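Local coordinates for ABC transporter sugar binding protein (Xanthomonas axonopodis pv. citri, PDB 3UOR) that probably binds maltose or related sugars in the periplasm and hands them to the membrane part of an ABC transporter, at residues A[38-43]-A[139-144]; A[125-130]-A[371-376]; A[205-208]-A[212-215]. All coordinates share one frame; numbering follows the deposited sequence.

Contact 1: A[38-43]-A[139-144]; sequences GKEAEV and PWYVDT
Glu40 meets Tyr141 and Trp140 where the first turn of helix 39-52 lies over a classic beta bulge in strand 134-150, at which Trp140 and Tyr141 both face Ser303. The Glu40 chain is bent: CB touches CH2 of Trp140 at 4.3 Å, and CG lies 3.7 Å from CE2 of Tyr141. The carboxylate stands above the phenol plane at its hydroxyl end, the two planes 12° apart, with OE2 3.5 Å from OH of Tyr141. No direct hydrogen bond joins them; one water donates to Glu40 OE1 at 2.6 Å and makes a weak, longer bond to Tyr141 OH. Tyr141 stands up toward the helix because its CG sits between the backbone N and the carbonyl carbon (chi1 64°); its CD2 lies 3.8 Å above the Trp140 ring plane, toward the rim. Tyr141 OH is hydrogen-bonded to Ser303 OG, and Phe333 of helix 327-337 stacks with Trp140. Glu40 OE2 lies close to Asp339, a proximity that might raise the affinity of either acid for a proton. The bulge falls where strand 134-150 pairs antiparallel with strand 303-307 in the mixed sheet of this alpha/beta periplasmic binding protein.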
# COMPACT_ATOMS: atom_id res chain seq x y z
N GLY A 38 -11.46 7.44 9.03
CA GLY A 38 -10.56 7.38 10.17
C GLY A 38 -9.64 8.58 10.35
O GLY A 38 -10.04 9.72 10.12
N LYS A 39 -8.40 8.31 10.76
CA LYS A 39 -7.45 9.38 11.05
C LYS A 39 -7.30 10.33 9.87
O LYS A 39 -7.08 11.53 10.04
CB LYS A 39 -6.09 8.80 11.45
N GLU A 40 -7.42 9.80 8.66
CA GLU A 40 -7.30 10.65 7.49
C GLU A 40 -8.43 11.68 7.45
O GLU A 40 -8.20 12.85 7.15
CB GLU A 40 -7.25 9.83 6.22
CG GLU A 40 -5.86 9.32 5.91
CD GLU A 40 -5.49 8.10 6.74
OE1 GLU A 40 -6.37 7.54 7.43
OE2 GLU A 40 -4.31 7.70 6.69
N ALA A 41 -9.65 11.25 7.78
CA ALA A 41 -10.78 12.16 7.85
C ALA A 41 -10.54 13.30 8.85
O ALA A 41 -10.83 14.45 8.57
CB ALA A 41 -12.04 11.40 8.22
N GLU A 42 -10.01 12.96 10.03
CA GLU A 42 -9.76 13.95 11.07
C GLU A 42 -8.76 14.99 10.59
O GLU A 42 -8.97 16.19 10.73
CB GLU A 42 -9.18 13.29 12.32
CG GLU A 42 -10.08 12.30 13.03
CD GLU A 42 -9.38 11.69 14.24
OE1 GLU A 42 -8.62 12.42 14.92
OE2 GLU A 42 -9.59 10.49 14.51
N VAL A 43 -7.66 14.50 10.03
CA VAL A 43 -6.61 15.38 9.57
C VAL A 43 -7.05 16.19 8.36
O VAL A 43 -6.85 17.41 8.33
CB VAL A 43 -5.33 14.58 9.27
CG1 VAL A 43 -4.24 15.50 8.78
CG2 VAL A 43 -4.88 13.84 10.51
N PRO A 139 -4.50 9.98 -7.24
CA PRO A 139 -3.89 9.41 -6.04
C PRO A 139 -3.84 10.46 -4.95
O PRO A 139 -3.45 11.59 -5.23
CB PRO A 139 -2.46 9.07 -6.49
CG PRO A 139 -2.55 8.93 -7.97
CD PRO A 139 -3.59 9.93 -8.40
N TRP A 140 -4.21 10.11 -3.73
CA TRP A 140 -4.14 11.06 -2.63
C TRP A 140 -2.89 10.84 -1.77
O TRP A 140 -2.08 11.74 -1.58
CB TRP A 140 -5.40 10.96 -1.78
CG TRP A 140 -5.50 11.95 -0.68
CD1 TRP A 140 -4.77 13.08 -0.53
CD2 TRP A 140 -6.40 11.89 0.43
NE1 TRP A 140 -5.15 13.74 0.63
CE2 TRP A 140 -6.15 13.02 1.24
CE3 TRP A 140 -7.38 10.97 0.84
CZ2 TRP A 140 -6.85 13.27 2.41
CZ3 TRP A 140 -8.07 11.22 2.00
CH2 TRP A 140 -7.80 12.36 2.78
N TYR A 141 -2.71 9.63 -1.25
CA TYR A 141 -1.47 9.32 -0.53
C TYR A 141 -1.16 7.85 -0.75
O TYR A 141 -2.02 7.09 -1.18
CB TYR A 141 -1.61 9.62 0.97
CG TYR A 141 -2.63 8.76 1.68
CD1 TYR A 141 -2.29 7.50 2.16
CD2 TYR A 141 -3.92 9.21 1.85
CE1 TYR A 141 -3.23 6.72 2.80
CE2 TYR A 141 -4.86 8.45 2.49
CZ TYR A 141 -4.51 7.20 2.96
OH TYR A 141 -5.48 6.46 3.59
N VAL A 142 0.06 7.44 -0.44
CA VAL A 142 0.54 6.12 -0.82
C VAL A 142 0.94 5.34 0.42
O VAL A 142 1.58 5.87 1.34
CB VAL A 142 1.76 6.21 -1.75
CG1 VAL A 142 2.15 4.84 -2.29
CG2 VAL A 142 1.48 7.15 -2.89
N ASP A 143 0.53 4.08 0.46
CA ASP A 143 0.98 3.15 1.48
C ASP A 143 1.85 2.13 0.77
O ASP A 143 1.39 1.48 -0.17
CB ASP A 143 -0.23 2.49 2.14
CG ASP A 143 0.16 1.33 3.05
OD1 ASP A 143 1.36 1.08 3.26
OD2 ASP A 143 -0.77 0.67 3.55
N THR A 144 3.10 2.01 1.17
CA THR A 144 3.93 0.92 0.67
C THR A 144 4.76 0.37 1.84
O THR A 144 4.89 1.04 2.86
CB THR A 144 4.83 1.37 -0.49
OG1 THR A 144 5.45 0.23 -1.10
CG2 THR A 144 5.91 2.29 0.01
O HOH W 1 -8.02 6.25 5.91

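Contact 2: A[125-130]-A[371-376]; sequences VWDTNL and TPKVLE
Lys373 reaches from the irregular segment 371-376 to the turn at residues 127-130, and polar contacts at its ammonium group dominate the meeting. The clearest hydrogen bond runs from Lys373 NZ to Leu130 O, 2.7 Å long. The nitrogen approaches at a C=O...N angle of 141° and stands 29° out of the carbonyl plane. A weaker bond, part of a salt bridge, links Lys373 NZ to Asp127 OD1 at 3.3 Å. Asp127 directs its carboxylate there with CG anti to the backbone N (chi1 -176°), and the two side chains cross obliquely.

The carbon bearing the ammonium also lies against carbonyl oxygens: Lys373 CE is 3.1 Å from Asp127 O and near Leu130 O. Bends at chi2 and chi4, both off the staggered positions, bring NZ to carboxylate and carbonyl together. The van der Waals contact is looser, Thr128 CA lying 4.3 Å from Lys373 CE.

Within segment 125-130, the bond from Leu130 N to Asp127 O closes a type I beta turn and sets the two residues that receive the lysine close together. Locally, Val125 O accepts from both Thr128 N and Thr128 OG1. Lys373 itself centres an inverse gamma turn, and its side chain touches Pro95 of helix 94-99. One ammonium group thus bridges a main-chain oxygen and a carboxylate, which would probably favour the charged form of Lys373 and, more modestly, that of Asp127.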
# COMPACT_ATOMS: atom_id res chain seq x y z
N VAL A 125 1.96 4.46 -8.92
CA VAL A 125 0.86 5.06 -8.15
C VAL A 125 -0.24 5.62 -9.07
O VAL A 125 -1.43 5.40 -8.83
CB VAL A 125 1.39 6.16 -7.23
CG1 VAL A 125 0.26 6.86 -6.52
CG2 VAL A 125 2.38 5.54 -6.21
N TRP A 126 0.14 6.34 -10.12
CA TRP A 126 -0.84 6.84 -11.09
C TRP A 126 -1.59 5.66 -11.69
O TRP A 126 -2.79 5.71 -11.91
CB TRP A 126 -0.14 7.60 -12.22
CG TRP A 126 -1.11 8.42 -13.04
CD1 TRP A 126 -1.55 8.14 -14.30
CD2 TRP A 126 -1.74 9.64 -12.66
NE1 TRP A 126 -2.42 9.12 -14.72
CE2 TRP A 126 -2.55 10.05 -13.73
CE3 TRP A 126 -1.70 10.43 -11.50
CZ2 TRP A 126 -3.33 11.21 -13.68
CZ3 TRP A 126 -2.47 11.59 -11.46
CH2 TRP A 126 -3.27 11.97 -12.54
N ASP A 127 -0.86 4.60 -11.99
CA ASP A 127 -1.44 3.45 -12.68
C ASP A 127 -2.60 2.82 -11.89
O ASP A 127 -3.54 2.31 -12.49
CB ASP A 127 -0.34 2.42 -13.01
CG ASP A 127 -0.86 1.25 -13.81
OD1 ASP A 127 -1.53 1.47 -14.84
OD2 ASP A 127 -0.58 0.09 -13.42
N THR A 128 -2.56 2.89 -10.56
CA THR A 128 -3.65 2.32 -9.76
C THR A 128 -5.00 3.02 -10.00
O THR A 128 -6.04 2.47 -9.67
CB THR A 128 -3.37 2.32 -8.24
OG1 THR A 128 -3.34 3.66 -7.74
CG2 THR A 128 -2.04 1.65 -7.91
N ASN A 129 -4.99 4.22 -10.57
CA ASN A 129 -6.26 4.92 -10.81
C ASN A 129 -6.79 4.71 -12.21
O ASN A 129 -7.82 5.26 -12.58
CB ASN A 129 -6.13 6.41 -10.53
CG ASN A 129 -6.06 6.71 -9.05
OD1 ASN A 129 -6.90 7.43 -8.53
ND2 ASN A 129 -5.08 6.14 -8.38
N LEU A 130 -6.07 3.93 -13.01
CA LEU A 130 -6.49 3.69 -14.38
C LEU A 130 -7.22 2.36 -14.47
O LEU A 130 -6.70 1.32 -14.05
CB LEU A 130 -5.29 3.69 -15.32
CG LEU A 130 -4.73 5.08 -15.62
CD1 LEU A 130 -3.37 4.97 -16.30
CD2 LEU A 130 -5.72 5.83 -16.49
N THR A 371 -1.45 -3.69 -8.31
CA THR A 371 -1.92 -5.09 -8.35
C THR A 371 -2.95 -5.21 -9.46
O THR A 371 -3.51 -4.19 -9.88
CB THR A 371 -2.57 -5.47 -7.01
OG1 THR A 371 -3.27 -4.33 -6.48
CG2 THR A 371 -1.51 -5.88 -6.01
N PRO A 372 -3.23 -6.44 -9.95
CA PRO A 372 -4.18 -6.59 -11.05
C PRO A 372 -5.50 -5.91 -10.72
O PRO A 372 -5.95 -6.01 -9.60
CB PRO A 372 -4.34 -8.11 -11.17
CG PRO A 372 -3.00 -8.62 -10.74
CD PRO A 372 -2.61 -7.74 -9.59
N LYS A 373 -6.09 -5.18 -11.67
CA LYS A 373 -7.25 -4.34 -11.36
C LYS A 373 -8.57 -5.07 -11.53
O LYS A 373 -9.41 -4.67 -12.33
CB LYS A 373 -7.25 -3.06 -12.20
CG LYS A 373 -6.23 -2.03 -11.78
CD LYS A 373 -5.16 -1.96 -12.84
CE LYS A 373 -4.44 -0.63 -12.83
NZ LYS A 373 -4.39 -0.15 -14.23
N VAL A 374 -8.76 -6.13 -10.75
CA VAL A 374 -10.03 -6.84 -10.72
C VAL A 374 -10.74 -6.63 -9.40
O VAL A 374 -10.14 -6.57 -8.33
CB VAL A 374 -9.85 -8.33 -10.98
CG1 VAL A 374 -9.23 -8.54 -12.35
CG2 VAL A 374 -8.97 -8.97 -9.89
N LEU A 375 -12.04 -6.50 -9.51
CA LEU A 375 -12.94 -6.37 -8.38
C LEU A 375 -12.67 -7.44 -7.30
O LEU A 375 -12.73 -7.17 -6.10
CB LEU A 375 -14.35 -6.48 -8.96
CG LEU A 375 -15.60 -6.45 -8.15
CD1 LEU A 375 -16.69 -6.03 -9.11
CD2 LEU A 375 -15.82 -7.83 -7.59
N GLU A 376 -12.32 -8.66 -7.72
CA GLU A 376 -12.12 -9.74 -6.75
C GLU A 376 -10.71 -9.84 -6.15
O GLU A 376 -10.37 -10.81 -5.46
CB GLU A 376 -12.62 -11.08 -7.30
CG GLU A 376 -12.39 -11.32 -8.77
CD GLU A 376 -13.34 -10.55 -9.71
OE1 GLU A 376 -14.53 -10.89 -9.85
OE2 GLU A 376 -12.85 -9.61 -10.35

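Contact 3: A[205-208]-A[212-215]; sequences DDRL and HDNY
Arg207 and Asp213 form a surface salt bridge across a short hairpin: Arg207 lies just before strand 209-210, and Asp213 in the connection to its antiparallel partner, strand 215-216. The contact is bidentate and side-on. Arg207 NE donates to Asp213 OD1 at 2.8 Å, with an N-H...O angle of 166°, and Arg207 NH2 donates to Asp213 OD2 at 2.9 Å, straighter still at 171°. Each oxygen accepts its hydrogen bond through the syn lone pair, the side facing the other oxygen. Both bonds are made at the edge of the guanidinium and nearly in its plane. The guanidinium and carboxylate planes themselves lie 13° apart.

The arginine spans the gap with a chain extended from CG to NE, and CD passes 3.6 Å from Asp213 OD1. Only at chi4 does the chain turn, presenting NE and NH2 together to the acid. His212 and Asp213 both have positive phi, which turns the connection, and Asp213 CG lies beside its own backbone N, bringing the carboxylate nearer Arg207. The two side chains as a whole cross at about a right angle.

A backbone bond joins Leu208 and Asn217, and the side-chain ND2 of Asn217 donates to Arg207 O. Asn214 and Tyr215 opposite Arg210 form a classic beta bulge. Helix 414-422 lies alongside, where Arg416 touches Asp213 and binds His212 O. Two matched donors and acceptors leave the paired groups little freedom to rotate about the bridge, and because the contact lies at the surface, nearby solvent would probably weaken its electrostatic part.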
# COMPACT_ATOMS: atom_id res chain seq x y z
N ASP A 205 8.72 -10.42 -12.98
CA ASP A 205 8.37 -9.91 -14.30
C ASP A 205 7.00 -10.33 -14.76
O ASP A 205 6.41 -9.69 -15.63
CB ASP A 205 9.38 -10.38 -15.33
CG ASP A 205 10.67 -9.63 -15.25
OD1 ASP A 205 10.63 -8.44 -14.87
OD2 ASP A 205 11.73 -10.23 -15.55
N ASP A 206 6.50 -11.43 -14.21
CA ASP A 206 5.19 -11.88 -14.67
C ASP A 206 4.08 -11.38 -13.76
O ASP A 206 4.33 -10.84 -12.69
CB ASP A 206 5.15 -13.41 -14.96
CG ASP A 206 5.35 -14.26 -13.71
OD1 ASP A 206 5.65 -13.68 -12.65
OD2 ASP A 206 5.18 -15.50 -13.80
N ARG A 207 2.85 -11.53 -14.23
CA ARG A 207 1.67 -11.01 -13.57
C ARG A 207 1.06 -12.13 -12.71
O ARG A 207 1.17 -13.31 -13.04
CB ARG A 207 0.71 -10.59 -14.68
CG ARG A 207 -0.44 -9.70 -14.30
CD ARG A 207 -1.29 -9.42 -15.55
NE ARG A 207 -2.46 -8.63 -15.23
CZ ARG A 207 -2.41 -7.41 -14.71
NH1 ARG A 207 -1.23 -6.85 -14.48
NH2 ARG A 207 -3.53 -6.75 -14.45
N LEU A 208 0.43 -11.77 -11.59
CA LEU A 208 -0.19 -12.74 -10.69
C LEU A 208 -1.49 -13.35 -11.23
O LEU A 208 -1.96 -14.37 -10.72
CB LEU A 208 -0.42 -12.12 -9.32
CG LEU A 208 0.86 -12.00 -8.49
CD1 LEU A 208 0.60 -11.27 -7.19
CD2 LEU A 208 1.44 -13.39 -8.21
N HIS A 212 -6.41 -12.32 -19.61
CA HIS A 212 -7.41 -11.28 -19.40
C HIS A 212 -7.81 -11.22 -17.94
O HIS A 212 -8.93 -10.81 -17.60
CB HIS A 212 -8.63 -11.50 -20.30
CG HIS A 212 -8.33 -11.37 -21.75
ND1 HIS A 212 -8.16 -12.46 -22.58
CD2 HIS A 212 -8.13 -10.28 -22.53
CE1 HIS A 212 -7.90 -12.05 -23.80
NE2 HIS A 212 -7.88 -10.73 -23.80
N ASP A 213 -6.86 -11.60 -17.09
CA ASP A 213 -7.07 -11.61 -15.65
C ASP A 213 -8.27 -12.48 -15.28
O ASP A 213 -8.93 -12.23 -14.29
CB ASP A 213 -7.23 -10.19 -15.12
CG ASP A 213 -5.92 -9.41 -15.13
OD1 ASP A 213 -4.86 -10.01 -15.41
OD2 ASP A 213 -5.96 -8.20 -14.86
N ASN A 214 -8.51 -13.50 -16.10
CA ASN A 214 -9.58 -14.45 -15.89
C ASN A 214 -9.13 -15.69 -15.14
O ASN A 214 -9.96 -16.48 -14.72
CB ASN A 214 -10.24 -14.85 -17.22
CG ASN A 214 -11.03 -13.72 -17.83
OD1 ASN A 214 -11.47 -12.81 -17.13
ND2 ASN A 214 -11.22 -13.76 -19.14
N TYR A 215 -7.82 -15.89 -14.99
CA TYR A 215 -7.33 -17.07 -14.28
C TYR A 215 -6.23 -16.68 -13.33
O TYR A 215 -5.52 -15.68 -13.57
CB TYR A 215 -6.75 -18.09 -15.24
CG TYR A 215 -7.75 -18.79 -16.13
CD1 TYR A 215 -8.40 -19.94 -15.70
CD2 TYR A 215 -8.03 -18.31 -17.40
CE1 TYR A 215 -9.30 -20.59 -16.51
CE2 TYR A 215 -8.94 -18.96 -18.22
CZ TYR A 215 -9.57 -20.10 -17.76
OH TYR A 215 -10.48 -20.75 -18.57

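How the contacts relate
Contacts 1 and 2 interlock along the chain, their segments alternating, whereas contact 3 is nested inside the long loop that contact 2 closes. The centres of contacts 1 and 2 lie about 18 Å apart, yet the two touch: Pro139 and Val142 of strand 134-150 rest against Val125 of helix 123-127, and Pro139 also meets Trp126. Contact 3 lies about 13 Å from contact 2, centre to centre, and Pro372 and Val374 of segment 371-376 pack against Arg207 and Asp213. The centres of contacts 1 and 3 are about 29 Å apart, on opposite sides of the chain's centre, without touching. Contact 2 therefore links the main mixed sheet to the small hairpin through the segment leading into helix 377-394.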